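Local coordinates for ferrous iron uptake transporter protein B (Streptococcus thermophilus, PDB 3TAH) that is the GTP-binding G-protein domain, with its helical subdomain, of a membrane protein that probably drives ferrous iron uptake with GTP, at residues K204-Q208 with I230-E234. The protein carries 1 engineered substitution. Numbering follows the deposited sequence.
Sequences KLFEQ and IRITE
Phe206 meets Thr233 and Ile230 because its CG stands anti to the backbone N (chi1 179°), which carries the ring across to helix 220-237. Ile230 reaches back with CG1 anti to its carbonyl carbon (chi1 -65°) and CD1 extended beyond it. The ring and the isoleucine side chain run antiparallel alongside one another, with Phe206 CD1 4.0 Å from Ile230 CG1. At the far end of the ring, Phe206 CZ lies 3.5 Å from Thr233 CG2. Thr233 CB sits in the ring plane, at the edge. The threonine thus offers carbon to the ring, while its OG1 is hydrogen-bonded to the carbonyl of Ile229 in its own helix.

The tip of Ile230 rests on the end of helix 198-206. Its CD1 is 3.4 Å from Phe206 O and 3.5 Å from Leu205 O. A Schellman motif closes this helix, with Gln208 N hydrogen-bonded to Leu205 O at 3.1 Å and Asp209 N paired with Lys204 O. Gln208, at positive phi, is its C-prime residue. The Gln208 side chain passes beside Ile230, its CG near CD1 and its NE2 3.9 Å from Ile230 CG2. Leu178 and Ile185 of helix 176-189 and Val245 of helix 241-259 also touch the Phe206 side chain.

The contact joins two helices of the FeoB cytosolic helical domain, away from the nucleotide. No hydrogen bond or salt bridge crosses between the segments, so the fit rests on van der Waals contact, with carbon meeting carbon at the ring and a methyl lying against two carbonyl oxygens at the helix end.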
ATOM      1  N   LYS A 204       3.679   1.934  12.535  1.00 14.34           N
ATOM      2  CA  LYS A 204       5.132   2.117  12.455  1.00 14.58           C
ATOM      3  C   LYS A 204       5.779   2.374  13.810  1.00 14.25           C
ATOM      4  O   LYS A 204       6.849   1.852  14.101  1.00 12.97           O
ATOM      5  CB  LYS A 204       5.477   3.252  11.495  1.00 16.74           C
ATOM      6  CG  LYS A 204       5.269   2.876  10.044  1.00 17.67           C
ATOM      7  CD  LYS A 204       6.465   2.150   9.498  1.00 21.31           C
ATOM      8  CE  LYS A 204       6.171   1.422   8.198  1.00 21.45           C
ATOM      9  NZ  LYS A 204       5.301   0.239   8.436  1.00 22.67           N
ATOM     10  N   LEU A 205       5.131   3.184  14.639  1.00 14.07           N
ATOM     11  CA  LEU A 205       5.636   3.440  15.978  1.00 14.56           C
ATOM     12  C   LEU A 205       5.616   2.182  16.830  1.00 13.84           C
ATOM     13  O   LEU A 205       6.566   1.925  17.588  1.00 13.72           O
ATOM     14  CB  LEU A 205       4.829   4.541  16.663  1.00 14.45           C
ATOM     15  CG  LEU A 205       5.168   5.931  16.112  1.00 13.72           C
ATOM     16  CD1 LEU A 205       4.093   6.925  16.510  1.00 12.43           C
ATOM     17  CD2 LEU A 205       6.554   6.365  16.577  1.00 13.91           C
ATOM     18  N   PHE A 206       4.543   1.406  16.692  1.00 12.05           N
ATOM     19  CA  PHE A 206       4.407   0.171  17.447  1.00 11.77           C
ATOM     20  C   PHE A 206       5.566  -0.778  17.131  1.00 13.43           C
ATOM     21  O   PHE A 206       6.163  -1.370  18.043  1.00 16.13           O
ATOM     22  CB  PHE A 206       3.074  -0.523  17.168  1.00 12.28           C
ATOM     23  CG  PHE A 206       2.917  -1.826  17.909  1.00 11.94           C
ATOM     24  CD1 PHE A 206       2.484  -1.841  19.232  1.00 12.59           C
ATOM     25  CD2 PHE A 206       3.215  -3.037  17.295  1.00 12.87           C
ATOM     26  CE1 PHE A 206       2.344  -3.053  19.926  1.00 14.86           C
ATOM     27  CE2 PHE A 206       3.082  -4.256  17.983  1.00 15.30           C
ATOM     28  CZ  PHE A 206       2.645  -4.269  19.294  1.00 15.48           C
ATOM     29  N   GLU A 207       5.896  -0.892  15.848  1.00 14.14           N
ATOM     30  CA  GLU A 207       6.979  -1.780  15.409  1.00 16.37           C
ATOM     31  C   GLU A 207       8.388  -1.144  15.481  1.00 16.08           C
ATOM     32  O   GLU A 207       9.370  -1.719  14.985  1.00 16.88           O
ATOM     33  CB  GLU A 207       6.670  -2.319  14.010  1.00 18.23           C
ATOM     34  CG  GLU A 207       6.854  -1.312  12.915  1.00 19.93           C
ATOM     35  CD  GLU A 207       6.190  -1.684  11.594  1.00 23.14           C
ATOM     36  OE1 GLU A 207       6.355  -0.879  10.657  1.00 23.98           O
ATOM     37  OE2 GLU A 207       5.540  -2.742  11.475  1.00 19.70           O
ATOM     38  N   GLN A 208       8.472   0.026  16.103  1.00 16.20           N
ATOM     39  CA  GLN A 208       9.714   0.778  16.319  1.00 17.35           C
ATOM     40  C   GLN A 208      10.494   1.090  15.047  1.00 16.09           C
ATOM     41  O   GLN A 208      11.719   0.967  14.996  1.00 14.52           O
ATOM     42  CB  GLN A 208      10.573   0.068  17.343  1.00 19.06           C
ATOM     43  CG  GLN A 208       9.902   0.093  18.699  1.00 21.91           C
ATOM     44  CD  GLN A 208      10.180  -1.135  19.463  1.00 26.74           C
ATOM     45  OE1 GLN A 208      11.027  -1.144  20.346  1.00 28.88           O
ATOM     46  NE2 GLN A 208       9.468  -2.205  19.128  1.00 32.25           N
ATOM     47  N   ILE A 230       3.764  -0.772  23.868  1.00 12.15           N
ATOM     48  CA  ILE A 230       4.569  -1.814  23.205  1.00 13.17           C
ATOM     49  C   ILE A 230       4.963  -2.917  24.178  1.00 14.57           C
ATOM     50  O   ILE A 230       4.852  -4.112  23.851  1.00 14.94           O
ATOM     51  CB  ILE A 230       5.829  -1.227  22.520  1.00 13.23           C
ATOM     52  CG1 ILE A 230       5.430  -0.291  21.371  1.00 15.20           C
ATOM     53  CG2 ILE A 230       6.736  -2.339  21.966  1.00 14.71           C
ATOM     54  CD1 ILE A 230       6.609   0.528  20.832  1.00 15.55           C
ATOM     55  N   ARG A 231       5.398  -2.525  25.374  1.00 15.66           N
ATOM     56  CA  ARG A 231       5.886  -3.491  26.349  1.00 17.41           C
ATOM     57  C   ARG A 231       4.786  -4.468  26.733  1.00 16.79           C
ATOM     58  O   ARG A 231       4.984  -5.686  26.634  1.00 16.20           O
ATOM     59  CB  ARG A 231       6.452  -2.802  27.595  1.00 18.80           C
ATOM     60  CG  ARG A 231       7.120  -3.754  28.597  1.00 21.17           C
ATOM     61  CD  ARG A 231       7.559  -3.047  29.881  1.00 22.49           C
ATOM     62  NE  ARG A 231       6.434  -2.424  30.594  1.00 24.22           N
ATOM     63  CZ  ARG A 231       6.156  -1.119  30.649  1.00 25.99           C
ATOM     64  NH1 ARG A 231       6.910  -0.203  30.033  1.00 28.52           N
ATOM     65  NH2 ARG A 231       5.096  -0.714  31.339  1.00 27.00           N
ATOM     66  N   ILE A 232       3.634  -3.942  27.140  1.00 15.27           N
ATOM     67  CA  ILE A 232       2.540  -4.794  27.607  1.00 16.00           C
ATOM     68  C   ILE A 232       1.994  -5.633  26.450  1.00 15.91           C
ATOM     69  O   ILE A 232       1.631  -6.791  26.653  1.00 14.27           O
ATOM     70  CB  ILE A 232       1.401  -3.998  28.363  1.00 14.25           C
ATOM     71  CG1 ILE A 232       0.347  -4.951  28.946  1.00 15.29           C
ATOM     72  CG2 ILE A 232       0.756  -2.900  27.473  1.00 14.22           C
ATOM     73  CD1 ILE A 232       0.906  -6.013  29.940  1.00 16.44           C
ATOM     74  N   THR A 233       1.948  -5.064  25.240  1.00 14.64           N
ATOM     75  CA  THR A 233       1.444  -5.808  24.074  1.00 13.25           C
ATOM     76  C   THR A 233       2.375  -6.972  23.711  1.00 13.42           C
ATOM     77  O   THR A 233       1.900  -8.083  23.446  1.00 14.10           O
ATOM     78  CB  THR A 233       1.166  -4.870  22.888  1.00 11.73           C
ATOM     79  OG1 THR A 233       0.263  -3.857  23.335  1.00 13.12           O
ATOM     80  CG2 THR A 233       0.534  -5.626  21.722  1.00 13.65           C
ATOM     81  N   GLU A 234       3.683  -6.739  23.745  1.00 14.41           N
ATOM     82  CA  GLU A 234       4.662  -7.803  23.535  1.00 15.10           C
ATOM     83  C   GLU A 234       4.516  -8.905  24.586  1.00 16.10           C
ATOM     84  O   GLU A 234       4.643 -10.082  24.270  1.00 16.30           O
ATOM     85  CB  GLU A 234       6.090  -7.270  23.581  1.00 15.00           C
ATOM     86  CG  GLU A 234       6.496  -6.484  22.323  1.00 14.57           C
ATOM     87  CD  GLU A 234       7.917  -5.992  22.371  1.00 18.58           C
ATOM     88  OE1 GLU A 234       8.406  -5.702  23.487  1.00 18.17           O
ATOM     89  OE2 GLU A 234       8.541  -5.880  21.292  1.00 16.84           O
TER